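Local structure of fimbrial subunit type 1 (Actinomyces oris, 3UXF) at residues P240-V245 with T294-T299; D76-I81 with V115-T120; A367-Y372 with A415-V420; P146-P151 with T339-I344. The protein forms the major structural subunit of the fimbriae that this bacterium anchors to its cell wall. All blocks are in the same frame, centred on the assembly; numbering follows the deposited sequence.

Followed from the N terminus, the four contacts sample an elongated pilin from domain to domain. Contact 2 comes first, closing the loop from Asp76 to Thr120 within the N-terminal domain. Contact 4 opens at 146-151, close enough for Pro146 to pack on Asp76 and Val77 of contact 2, and closes almost 190 residues later at 339-344, joining the N-terminal domain to the middle one. Contact 1 falls wholly within that long excursion and pairs two strands of the middle domain. Contact 3 follows in series in the prealbumin-like C-terminal domain, its centre about 71 Å from that of contact 2. None of the four cross.

Contact 1 (P240-V245 with T294-T299); sequences PVVKIV and TKLQVT
Leu296 and Val242 form the apolar centre, with CD1 of Leu296 3.8 Å from CG1 of Val242 while also touching CG1 of Ile244. The leucine places CG roughly opposite its own backbone N (chi1 -159°), and this turn swings CD1 back across the neighbouring strand until it lies 3.4 Å from Lys243 O. Val298 extends the same face toward Val242, CG2 to CG2 at 4.3 Å.

Six backbone hydrogen bonds join the strands in the antiparallel pairs Val241-Thr299, Lys243-Gln297 and Val245-Lys295; Gln297 N to Lys243 O measures 2.8 Å. On the other face the Val245 and Gln297 side chains cross at about a right angle, with CG1 of Val245 3.8 Å from Gln297 CB. Lys243 and Gln297 run side by side with extended chains, and their ends share a water 2.9 Å from Lys243 NZ and 2.7 Å from Gln297 OE1. The ammonium group also forms a salt bridge with Glu249 on this partly exposed face.

Val242, Leu296 and Val298 press on Ile273 or Leu275 of strand 269-275, which belongs to another sheet; an apolar inner face with a mixed, more polar face opposite it is the pattern of a beta sandwich.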
loop_
_atom_site.group_PDB
_atom_site.type_symbol
_atom_site.label_atom_id
_atom_site.label_comp_id
_atom_site.label_asym_id
_atom_site.label_seq_id
_atom_site.Cartn_x
_atom_site.Cartn_y
_atom_site.Cartn_z
ATOM N N PRO A 240 15.002 -2.100 10.582
ATOM C CA PRO A 240 13.556 -2.337 10.665
ATOM C C PRO A 240 13.024 -2.323 12.105
ATOM O O PRO A 240 13.748 -2.728 13.043
ATOM C CB PRO A 240 13.385 -3.748 10.102
ATOM C CG PRO A 240 14.772 -4.360 10.134
ATOM C CD PRO A 240 15.741 -3.256 10.027
ATOM N N VAL A 241 11.749 -1.923 12.232
ATOM C CA VAL A 241 10.989 -2.049 13.460
ATOM C C VAL A 241 9.715 -2.776 13.056
ATOM O O VAL A 241 9.092 -2.414 12.052
ATOM C CB VAL A 241 10.647 -0.685 14.062
ATOM C CG1 VAL A 241 9.777 -0.879 15.290
ATOM C CG2 VAL A 241 11.923 0.013 14.462
ATOM N N VAL A 242 9.364 -3.825 13.796
ATOM C CA VAL A 242 8.194 -4.640 13.488
ATOM C C VAL A 242 7.279 -4.659 14.699
ATOM O O VAL A 242 7.721 -4.933 15.807
ATOM C CB VAL A 242 8.567 -6.094 13.139
ATOM C CG1 VAL A 242 7.317 -6.892 12.740
ATOM C CG2 VAL A 242 9.606 -6.085 11.986
ATOM N N LYS A 243 6.016 -4.358 14.468
ATOM C CA LYS A 243 5.019 -4.313 15.544
ATOM C C LYS A 243 3.766 -5.059 15.161
ATOM O O LYS A 243 3.454 -5.231 13.983
ATOM C CB LYS A 243 4.599 -2.871 15.821
ATOM C CG LYS A 243 5.779 -1.938 16.232
ATOM C CD LYS A 243 5.238 -0.564 16.557
ATOM C CE LYS A 243 6.348 0.314 17.073
ATOM N NZ LYS A 243 5.770 1.629 17.507
ATOM N N ILE A 244 2.995 -5.434 16.170
ATOM C CA ILE A 244 1.608 -5.803 15.920
ATOM C C ILE A 244 0.806 -4.616 16.423
ATOM O O ILE A 244 0.942 -4.245 17.586
ATOM C CB ILE A 244 1.233 -7.079 16.677
ATOM C CG1 ILE A 244 2.082 -8.262 16.211
ATOM C CG2 ILE A 244 -0.278 -7.403 16.452
ATOM C CD1 ILE A 244 1.796 -9.573 16.988
ATOM N N VAL A 245 0.010 -4.005 15.543
ATOM C CA VAL A 245 -0.757 -2.798 15.877
ATOM C C VAL A 245 -2.231 -3.107 15.936
ATOM O O VAL A 245 -2.653 -4.165 15.528
ATOM C CB VAL A 245 -0.498 -1.623 14.903
ATOM C CG1 VAL A 245 1.009 -1.248 14.934
ATOM C CG2 VAL A 245 -0.916 -1.943 13.481
ATOM N N THR A 294 -6.222 -5.712 13.692
ATOM C CA THR A 294 -4.995 -6.172 14.339
ATOM C C THR A 294 -4.071 -6.579 13.209
ATOM O O THR A 294 -4.371 -7.532 12.493
ATOM C CB THR A 294 -5.307 -7.387 15.187
ATOM O OG1 THR A 294 -6.305 -7.011 16.157
ATOM C CG2 THR A 294 -4.065 -7.898 15.892
ATOM N N LYS A 295 -2.971 -5.843 13.014
ATOM C CA LYS A 295 -2.187 -5.968 11.766
ATOM C C LYS A 295 -0.712 -6.002 12.085
ATOM O O LYS A 295 -0.290 -5.553 13.166
ATOM C CB LYS A 295 -2.464 -4.776 10.866
ATOM C CG LYS A 295 -3.888 -4.850 10.278
ATOM C CD LYS A 295 -4.113 -3.743 9.302
ATOM C CE LYS A 295 -5.515 -3.826 8.716
ATOM N NZ LYS A 295 -5.510 -4.135 7.262
ATOM N N LEU A 296 0.094 -6.516 11.160
ATOM C CA LEU A 296 1.556 -6.352 11.314
ATOM C C LEU A 296 1.958 -5.008 10.718
ATOM O O LEU A 296 1.460 -4.598 9.686
ATOM C CB LEU A 296 2.350 -7.490 10.640
ATOM C CG LEU A 296 3.788 -7.657 11.195
ATOM C CD1 LEU A 296 3.842 -8.308 12.546
ATOM C CD2 LEU A 296 4.667 -8.418 10.207
ATOM N N GLN A 297 2.866 -4.308 11.394
ATOM C CA GLN A 297 3.356 -3.053 10.873
ATOM C C GLN A 297 4.888 -3.136 10.817
ATOM O O GLN A 297 5.575 -3.338 11.833
ATOM C CB GLN A 297 2.950 -1.874 11.771
ATOM C CG GLN A 297 3.391 -0.551 11.254
ATOM C CD GLN A 297 3.321 0.516 12.335
ATOM O OE1 GLN A 297 4.214 0.611 13.206
ATOM N NE2 GLN A 297 2.249 1.291 12.319
ATOM N N VAL A 298 5.411 -2.981 9.610
ATOM C CA VAL A 298 6.851 -3.009 9.385
ATOM C C VAL A 298 7.308 -1.591 9.024
ATOM O O VAL A 298 6.837 -1.015 8.056
ATOM C CB VAL A 298 7.194 -3.993 8.240
ATOM C CG1 VAL A 298 8.658 -3.844 7.806
ATOM C CG2 VAL A 298 6.932 -5.432 8.654
ATOM N N THR A 299 8.308 -1.085 9.738
ATOM C CA THR A 299 8.881 0.230 9.406
ATOM C C THR A 299 10.261 -0.045 8.842
ATOM O O THR A 299 11.036 -0.782 9.488
ATOM C CB THR A 299 8.994 1.115 10.658
ATOM O OG1 THR A 299 7.691 1.309 11.220
ATOM C CG2 THR A 299 9.595 2.478 10.286
HETATM O O HOH W 1 4.986 2.576 14.829
#

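Contact 2 (D76-I81 with V115-T120); sequences DVEFTI and VQKITT
The Phe79 ring meets Thr120 at its edge, where CG2 of the threonine lies near the ring plane, 4.4 Å from CE2. The ring also touches Glu142 on the adjacent strand and Val47 and Ala126 of another sheet. The second flat group, the carboxylate of Glu78, points to the other face of the sheet. Its OE2 has a long salt bridge of 4.0 Å to Lys117 NZ, supplemented by a water that donates to OE2 and only weakly accepts from the lysine; OE1 is bonded to Thr143.

Lys117 reaches this place alongside Thr80, CG passing 3.4 Å from Thr80 OG1, whose hydroxyl is paired with Thr143. Beside it, Thr80 CG2 and Val115 CG1 press together at 3.4 Å, tighter than ordinary van der Waals contact. Paired backbone bonds tie Phe79 to Ile118 and Ile81 to Gln116.

Where the strands give way to loop, Thr120 takes over. With chi1 at 61° its OG1 is set between its own N and carbonyl carbon, and it accepts from Val77 N at 3.0 Å while also bonding Val74 O. Asp76 N binds Thr120 O at 2.8 Å from well above the carbonyl plane.

The chemistry is thus divided: backbone bonds and buried Phe79 and Ile81 probably supply most of the cohesion, whereas the long, hydrated charge pair between Glu78 and Lys117 of the outermost strand probably adds little.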
loop_
_atom_site.group_PDB
_atom_site.type_symbol
_atom_site.label_atom_id
_atom_site.label_comp_id
_atom_site.label_asym_id
_atom_site.label_seq_id
_atom_site.Cartn_x
_atom_site.Cartn_y
_atom_site.Cartn_z
ATOM N N ASP A 76 -10.539 -15.403 -12.747
ATOM C CA ASP A 76 -9.629 -16.500 -12.510
ATOM C C ASP A 76 -9.555 -16.981 -11.068
ATOM O O ASP A 76 -8.535 -17.514 -10.645
ATOM C CB ASP A 76 -8.209 -16.190 -13.048
ATOM C CG ASP A 76 -7.477 -17.436 -13.459
ATOM O OD1 ASP A 76 -8.154 -18.397 -13.909
ATOM O OD2 ASP A 76 -6.238 -17.492 -13.292
ATOM N N VAL A 77 -10.668 -16.872 -10.346
ATOM C CA VAL A 77 -10.744 -17.378 -8.993
ATOM C C VAL A 77 -11.639 -18.615 -9.018
ATOM O O VAL A 77 -12.719 -18.550 -9.566
ATOM C CB VAL A 77 -11.371 -16.339 -8.068
ATOM C CG1 VAL A 77 -11.557 -16.910 -6.697
ATOM C CG2 VAL A 77 -10.457 -15.092 -8.002
ATOM N N GLU A 78 -11.175 -19.707 -8.441
ATOM C CA GLU A 78 -11.993 -20.935 -8.431
ATOM C C GLU A 78 -12.760 -21.049 -7.122
ATOM O O GLU A 78 -12.173 -20.906 -6.044
ATOM C CB GLU A 78 -11.090 -22.148 -8.575
ATOM C CG GLU A 78 -11.861 -23.435 -8.623
ATOM C CD GLU A 78 -10.933 -24.632 -8.542
ATOM O OE1 GLU A 78 -10.552 -25.047 -7.428
ATOM O OE2 GLU A 78 -10.560 -25.143 -9.622
ATOM N N PHE A 79 -14.065 -21.330 -7.204
ATOM C CA PHE A 79 -14.876 -21.679 -6.042
ATOM C C PHE A 79 -15.295 -23.116 -6.136
ATOM O O PHE A 79 -15.602 -23.593 -7.220
ATOM C CB PHE A 79 -16.119 -20.789 -5.943
ATOM C CG PHE A 79 -15.802 -19.419 -5.416
ATOM C CD1 PHE A 79 -15.799 -19.197 -4.067
ATOM C CD2 PHE A 79 -15.480 -18.385 -6.277
ATOM C CE1 PHE A 79 -15.473 -17.928 -3.540
ATOM C CE2 PHE A 79 -15.137 -17.130 -5.760
ATOM C CZ PHE A 79 -15.184 -16.905 -4.390
ATOM N N THR A 80 -15.259 -23.790 -5.004
ATOM C CA THR A 80 -15.779 -25.143 -4.895
ATOM C C THR A 80 -16.997 -25.111 -3.975
ATOM O O THR A 80 -16.972 -24.481 -2.925
ATOM C CB THR A 80 -14.733 -26.065 -4.315
ATOM O OG1 THR A 80 -13.657 -26.169 -5.246
ATOM C CG2 THR A 80 -15.330 -27.453 -4.071
ATOM N N ILE A 81 -18.065 -25.799 -4.360
ATOM C CA ILE A 81 -19.172 -25.988 -3.440
ATOM C C ILE A 81 -19.249 -27.456 -3.041
ATOM O O ILE A 81 -19.074 -28.342 -3.890
ATOM C CB ILE A 81 -20.509 -25.467 -4.024
ATOM C CG1 ILE A 81 -20.928 -26.240 -5.282
ATOM C CG2 ILE A 81 -20.366 -23.993 -4.367
ATOM C CD1 ILE A 81 -22.333 -25.854 -5.793
ATOM N N VAL A 115 -19.448 -32.637 -4.949
ATOM C CA VAL A 115 -18.629 -31.423 -5.115
ATOM C C VAL A 115 -18.738 -30.859 -6.544
ATOM O O VAL A 115 -18.830 -31.621 -7.496
ATOM C CB VAL A 115 -17.146 -31.790 -4.847
ATOM C CG1 VAL A 115 -16.253 -30.596 -5.004
ATOM C CG2 VAL A 115 -16.998 -32.378 -3.462
ATOM N N GLN A 116 -18.756 -29.531 -6.701
ATOM C CA GLN A 116 -18.703 -28.903 -8.005
ATOM C C GLN A 116 -17.777 -27.705 -7.911
ATOM O O GLN A 116 -17.642 -27.123 -6.829
ATOM C CB GLN A 116 -20.089 -28.405 -8.423
ATOM C CG GLN A 116 -21.025 -29.538 -8.887
ATOM C CD GLN A 116 -20.518 -30.231 -10.149
ATOM O OE1 GLN A 116 -19.947 -29.607 -11.061
ATOM N NE2 GLN A 116 -20.739 -31.526 -10.206
ATOM N N LYS A 117 -17.155 -27.346 -9.030
ATOM C CA LYS A 117 -16.245 -26.207 -9.081
ATOM C C LYS A 117 -16.515 -25.320 -10.286
ATOM O O LYS A 117 -16.985 -25.782 -11.321
ATOM C CB LYS A 117 -14.788 -26.670 -9.148
ATOM C CG LYS A 117 -14.408 -27.774 -8.194
ATOM C CD LYS A 117 -12.982 -28.234 -8.460
ATOM C CE LYS A 117 -12.910 -29.148 -9.675
ATOM N NZ LYS A 117 -12.293 -28.487 -10.857
ATOM N N ILE A 118 -16.190 -24.042 -10.138
ATOM C CA ILE A 118 -16.315 -23.066 -11.210
ATOM C C ILE A 118 -15.253 -21.990 -11.023
ATOM O O ILE A 118 -14.922 -21.631 -9.898
ATOM C CB ILE A 118 -17.687 -22.387 -11.210
ATOM C CG1 ILE A 118 -18.732 -23.289 -11.858
ATOM C CG2 ILE A 118 -17.620 -21.066 -11.955
ATOM C CD1 ILE A 118 -19.701 -22.544 -12.736
ATOM N N THR A 119 -14.724 -21.479 -12.129
ATOM C CA THR A 119 -13.725 -20.418 -12.076
ATOM C C THR A 119 -14.325 -19.141 -12.644
ATOM O O THR A 119 -15.007 -19.176 -13.665
ATOM C CB THR A 119 -12.456 -20.792 -12.853
ATOM O OG1 THR A 119 -11.850 -21.939 -12.251
ATOM C CG2 THR A 119 -11.468 -19.640 -12.837
ATOM N N THR A 120 -14.088 -18.013 -11.982
ATOM C CA THR A 120 -14.697 -16.778 -12.421
ATOM C C THR A 120 -14.037 -16.271 -13.701
ATOM O O THR A 120 -12.844 -16.510 -13.958
ATOM C CB THR A 120 -14.550 -15.665 -11.364
ATOM O OG1 THR A 120 -13.149 -15.404 -11.150
ATOM C CG2 THR A 120 -15.194 -16.069 -10.034
HETATM O O HOH W 2 -11.383 -25.675 -11.970
#

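Contact 3 (A367-Y372 with A415-V420); sequences ADKTKY and AGQGTV
OE1 of Gln417 accepts a 2.7 Å hydrogen bond from a water, and the same water accepts from Lys369 N at 2.9 Å. No direct hydrogen bond crosses between the two segments, so this water bridges them. The amide oxygen also rests against the root of the lysine side chain, 3.4 Å from Lys369 CB. A bend at chi2 (-62°) carries the glutamine amide back to that position, and the two side chains cross at about a right angle. On its other branch the amide brings NE2 near Thr370 CG2, a methyl that also touches Gly416 O at 3.6 Å.

The lysine and threonine belong to a short 3-10 segment, residues 369-372, introduced by an Asx turn. Asp368 OD1 receives both Thr370 N, from above the carboxylate plane, and Thr370 OG1, on the syn side at 2.7 Å; both donors approach from the same face. Facing this segment is a G1 beta bulge, in which Gly418 and Thr419 both lie opposite Ala415, just where strand 419-426 of the prealbumin-like domain begins. The contact thus sets the loop between strands 344-362 and 376-385 against the start of another strand.

Gly418 has a positive phi of 72°, and its bare backbone comes close to the 3-10 segment, with CA 4.0 Å from Tyr372 O. That carbonyl is bonded to Thr414 OG1, while the tyrosine ring turns away and its hydroxyl bonds Asp364 and the backbone N of Leu366.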
loop_
_atom_site.group_PDB
_atom_site.type_symbol
_atom_site.label_atom_id
_atom_site.label_comp_id
_atom_site.label_asym_id
_atom_site.label_seq_id
_atom_site.Cartn_x
_atom_site.Cartn_y
_atom_site.Cartn_z
ATOM N N ALA A 367 25.694 40.801 -21.566
ATOM C CA ALA A 367 25.811 39.656 -22.463
ATOM C C ALA A 367 26.912 38.694 -22.005
ATOM O O ALA A 367 26.825 37.485 -22.256
ATOM C CB ALA A 367 26.059 40.112 -23.899
ATOM N N ASP A 368 27.918 39.232 -21.329
ATOM C CA ASP A 368 28.943 38.415 -20.677
ATOM C C ASP A 368 28.365 37.794 -19.397
ATOM O O ASP A 368 28.510 38.367 -18.322
ATOM C CB ASP A 368 30.178 39.248 -20.347
ATOM C CG ASP A 368 31.289 38.419 -19.715
ATOM O OD1 ASP A 368 31.113 37.181 -19.599
ATOM O OD2 ASP A 368 32.329 39.001 -19.346
ATOM N N LYS A 369 27.743 36.631 -19.537
ATOM C CA LYS A 369 27.074 35.961 -18.414
ATOM C C LYS A 369 28.042 35.577 -17.293
ATOM O O LYS A 369 27.601 35.276 -16.165
ATOM C CB LYS A 369 26.351 34.691 -18.865
ATOM C CG LYS A 369 25.347 34.838 -19.996
ATOM C CD LYS A 369 24.436 35.984 -19.745
ATOM C CE LYS A 369 23.329 36.014 -20.781
ATOM N NZ LYS A 369 22.474 37.219 -20.547
ATOM N N THR A 370 29.340 35.529 -17.580
ATOM C CA THR A 370 30.299 35.142 -16.542
ATOM C C THR A 370 30.377 36.187 -15.424
ATOM O O THR A 370 30.836 35.890 -14.325
ATOM C CB THR A 370 31.718 34.830 -17.100
ATOM O OG1 THR A 370 32.377 36.057 -17.452
ATOM C CG2 THR A 370 31.632 33.901 -18.283
ATOM N N LYS A 371 29.896 37.401 -15.683
ATOM C CA LYS A 371 29.848 38.425 -14.655
ATOM C C LYS A 371 28.847 38.068 -13.535
ATOM O O LYS A 371 28.852 38.691 -12.476
ATOM C CB LYS A 371 29.468 39.784 -15.261
ATOM C CG LYS A 371 30.538 40.364 -16.208
ATOM C CD LYS A 371 31.805 40.733 -15.470
ATOM C CE LYS A 371 32.937 41.102 -16.465
ATOM N NZ LYS A 371 34.275 41.212 -15.793
ATOM N N TYR A 372 27.996 37.079 -13.800
ATOM C CA TYR A 372 27.016 36.617 -12.797
ATOM C C TYR A 372 27.466 35.327 -12.109
ATOM O O TYR A 372 26.702 34.735 -11.324
ATOM C CB TYR A 372 25.648 36.428 -13.453
ATOM C CG TYR A 372 25.151 37.712 -14.097
ATOM C CD1 TYR A 372 24.918 38.834 -13.338
ATOM C CD2 TYR A 372 24.936 37.777 -15.472
ATOM C CE1 TYR A 372 24.493 40.026 -13.932
ATOM C CE2 TYR A 372 24.501 38.949 -16.078
ATOM C CZ TYR A 372 24.282 40.061 -15.297
ATOM O OH TYR A 372 23.820 41.236 -15.843
ATOM N N ALA A 415 28.256 29.316 -11.758
ATOM C CA ALA A 415 29.483 29.135 -12.545
ATOM C C ALA A 415 29.109 28.989 -14.013
ATOM O O ALA A 415 27.934 28.916 -14.384
ATOM C CB ALA A 415 30.183 27.887 -12.071
ATOM N N GLY A 416 30.113 28.916 -14.887
ATOM C CA GLY A 416 29.801 28.788 -16.291
ATOM C C GLY A 416 29.199 30.061 -16.845
ATOM O O GLY A 416 29.855 31.101 -16.879
ATOM N N GLN A 417 27.945 29.968 -17.273
ATOM C CA GLN A 417 27.220 31.108 -17.791
ATOM C C GLN A 417 26.239 31.649 -16.749
ATOM O O GLN A 417 25.071 31.907 -17.057
ATOM C CB GLN A 417 26.467 30.707 -19.054
ATOM C CG GLN A 417 27.413 30.283 -20.181
ATOM C CD GLN A 417 28.311 31.426 -20.592
ATOM O OE1 GLN A 417 27.833 32.471 -21.028
ATOM N NE2 GLN A 417 29.617 31.241 -20.443
ATOM N N GLY A 418 26.715 31.765 -15.511
ATOM C CA GLY A 418 25.912 32.295 -14.418
ATOM C C GLY A 418 24.811 31.383 -13.933
ATOM O O GLY A 418 23.724 31.864 -13.592
ATOM N N THR A 419 25.067 30.082 -13.900
ATOM C CA THR A 419 24.005 29.147 -13.484
ATOM C C THR A 419 24.496 28.184 -12.427
ATOM O O THR A 419 25.694 27.967 -12.262
ATOM C CB THR A 419 23.498 28.314 -14.665
ATOM O OG1 THR A 419 24.566 27.469 -15.110
ATOM C CG2 THR A 419 23.030 29.207 -15.793
ATOM N N VAL A 420 23.565 27.573 -11.708
ATOM C CA VAL A 420 23.938 26.470 -10.823
ATOM C C VAL A 420 22.739 25.557 -10.712
ATOM O O VAL A 420 21.596 26.028 -10.727
ATOM C CB VAL A 420 24.414 26.924 -9.414
ATOM C CG1 VAL A 420 23.318 27.666 -8.650
ATOM C CG2 VAL A 420 24.932 25.736 -8.590
HETATM O O HOH W 3 28.597 34.996 -21.792
#

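Contact 4 (P146-P151 with T339-I344); sequences PDKVIP and TDIPGI. With CA (calcium ion), chain E.
Residues 146-149 form a type I beta turn, closed by Val149 N to Pro146 O at 3.0 Å, against which the extended run 340-344 passes only 29° from parallel to 147-150. The pairing is an interdomain junction: the turn belongs to the N-terminal domain, while 339-344 leads into the long strand 344-362. The backbones approach through a CA-H...O contact from Lys148 CA to Gly343 O, the glycine having a positive phi (73°) at this point.

Asp147 stands at the calcium site. Its carboxylate binds the ion with both oxygens, OD2 at 2.5 Å and OD1 at 2.9 Å, and Asn327 O and a water are further ligands. A second water donates to OD2 and accepts from Gly343 N at 2.9 Å, coupling a metal ligand of one segment to the backbone of the other.

Lys148 runs out along 340-343, and its bend at chi4 (-59°) brings NZ toward Asp340, approaching from the opposite direction. The salt bridge to Asp340 OD1, 3.5 Å, is weak as a hydrogen bond. NZ also donates to a water that in turn donates to Ile341 O and Gly343 O, thereby satisfying two carbonyls. At the far end Ile344 lies against the turn, with CG1 3.6 Å from Asp147 O and CG2 4.0 Å from Ile150 CG1.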
loop_
_atom_site.group_PDB
_atom_site.type_symbol
_atom_site.label_atom_id
_atom_site.label_comp_id
_atom_site.label_asym_id
_atom_site.label_seq_id
_atom_site.Cartn_x
_atom_site.Cartn_y
_atom_site.Cartn_z
ATOM N N PRO A 146 -5.464 -16.474 -7.397
ATOM C CA PRO A 146 -4.235 -15.885 -7.951
ATOM C C PRO A 146 -3.423 -15.243 -6.825
ATOM O O PRO A 146 -4.021 -14.760 -5.861
ATOM C CB PRO A 146 -4.759 -14.798 -8.881
ATOM C CG PRO A 146 -6.123 -15.282 -9.307
ATOM C CD PRO A 146 -6.673 -15.961 -8.075
ATOM N N ASP A 147 -2.100 -15.222 -6.959
ATOM C CA ASP A 147 -1.256 -14.762 -5.863
ATOM C C ASP A 147 -1.669 -13.402 -5.284
ATOM O O ASP A 147 -1.580 -13.172 -4.064
ATOM C CB ASP A 147 0.191 -14.628 -6.343
ATOM C CG ASP A 147 0.844 -15.965 -6.688
ATOM O OD1 ASP A 147 0.182 -17.014 -6.834
ATOM O OD2 ASP A 147 2.077 -15.946 -6.872
ATOM N N LYS A 148 -2.052 -12.486 -6.163
ATOM C CA LYS A 148 -2.323 -11.113 -5.775
ATOM C C LYS A 148 -3.671 -10.901 -5.122
ATOM O O LYS A 148 -3.968 -9.797 -4.668
ATOM C CB LYS A 148 -2.229 -10.187 -6.979
ATOM C CG LYS A 148 -0.873 -10.092 -7.627
ATOM C CD LYS A 148 -0.932 -9.166 -8.838
ATOM C CE LYS A 148 0.464 -8.851 -9.359
ATOM N NZ LYS A 148 1.267 -8.208 -8.278
ATOM N N VAL A 149 -4.514 -11.935 -5.105
ATOM C CA VAL A 149 -5.908 -11.755 -4.714
ATOM C C VAL A 149 -6.150 -12.187 -3.264
ATOM O O VAL A 149 -5.618 -13.176 -2.794
ATOM C CB VAL A 149 -6.819 -12.587 -5.666
ATOM C CG1 VAL A 149 -8.243 -12.687 -5.105
ATOM C CG2 VAL A 149 -6.792 -11.980 -7.074
ATOM N N ILE A 150 -6.962 -11.442 -2.521
ATOM C CA ILE A 150 -7.315 -11.862 -1.174
ATOM C C ILE A 150 -8.439 -12.936 -1.191
ATOM O O ILE A 150 -9.484 -12.681 -1.766
ATOM C CB ILE A 150 -7.806 -10.659 -0.359
ATOM C CG1 ILE A 150 -6.670 -9.626 -0.252
ATOM C CG2 ILE A 150 -8.192 -11.088 1.068
ATOM C CD1 ILE A 150 -7.141 -8.288 0.262
ATOM N N PRO A 151 -8.206 -14.095 -0.555
ATOM C CA PRO A 151 -9.249 -15.134 -0.605
ATOM C C PRO A 151 -10.504 -14.724 0.139
ATOM O O PRO A 151 -10.460 -14.006 1.156
ATOM C CB PRO A 151 -8.630 -16.309 0.158
ATOM C CG PRO A 151 -7.195 -16.051 0.210
ATOM C CD PRO A 151 -7.035 -14.552 0.201
ATOM N N THR A 339 10.860 -9.634 -10.936
ATOM C CA THR A 339 10.638 -8.184 -10.997
ATOM C C THR A 339 9.299 -7.802 -10.383
ATOM O O THR A 339 9.130 -6.686 -9.924
ATOM C CB THR A 339 10.638 -7.651 -12.434
ATOM O OG1 THR A 339 9.723 -8.438 -13.219
ATOM C CG2 THR A 339 12.040 -7.722 -13.031
ATOM N N ASP A 340 8.325 -8.698 -10.420
ATOM C CA ASP A 340 7.022 -8.369 -9.857
ATOM C C ASP A 340 6.980 -8.639 -8.338
ATOM O O ASP A 340 7.583 -9.590 -7.866
ATOM C CB ASP A 340 5.922 -9.166 -10.553
ATOM C CG ASP A 340 4.562 -8.496 -10.437
ATOM O OD1 ASP A 340 4.415 -7.584 -9.586
ATOM O OD2 ASP A 340 3.642 -8.870 -11.204
ATOM N N ILE A 341 6.286 -7.798 -7.575
ATOM C CA ILE A 341 6.152 -8.055 -6.129
ATOM C C ILE A 341 5.431 -9.386 -5.904
ATOM O O ILE A 341 4.420 -9.653 -6.557
ATOM C CB ILE A 341 5.383 -6.915 -5.397
ATOM C CG1 ILE A 341 5.464 -7.069 -3.866
ATOM C CG2 ILE A 341 3.955 -6.858 -5.830
ATOM C CD1 ILE A 341 6.806 -6.519 -3.283
ATOM N N PRO A 342 5.940 -10.204 -4.965
ATOM C CA PRO A 342 5.232 -11.460 -4.666
ATOM C C PRO A 342 4.059 -11.229 -3.759
ATOM O O PRO A 342 3.969 -10.237 -3.047
ATOM C CB PRO A 342 6.278 -12.305 -3.949
ATOM C CG PRO A 342 7.342 -11.382 -3.499
ATOM C CD PRO A 342 7.261 -10.134 -4.314
ATOM N N GLY A 343 3.124 -12.173 -3.787
ATOM C CA GLY A 343 2.033 -12.175 -2.823
ATOM C C GLY A 343 1.008 -11.091 -3.098
ATOM O O GLY A 343 0.810 -10.645 -4.252
ATOM N N ILE A 344 0.288 -10.710 -2.050
ATOM C CA ILE A 344 -0.815 -9.771 -2.155
ATOM C C ILE A 344 -0.199 -8.368 -2.076
ATOM O O ILE A 344 0.397 -8.036 -1.043
ATOM C CB ILE A 344 -1.797 -9.965 -0.979
ATOM C CG1 ILE A 344 -2.447 -11.367 -1.049
ATOM C CG2 ILE A 344 -2.856 -8.888 -0.999
ATOM C CD1 ILE A 344 -3.063 -11.850 0.266
HETATM CA CA CA E . 2.578 -18.204 -7.909
HETATM O O HOH W 4 3.524 -14.315 -5.664
HETATM O O HOH W 5 2.027 -10.420 -6.633
HETATM O O HOH W 6 4.898 -17.166 -7.372
#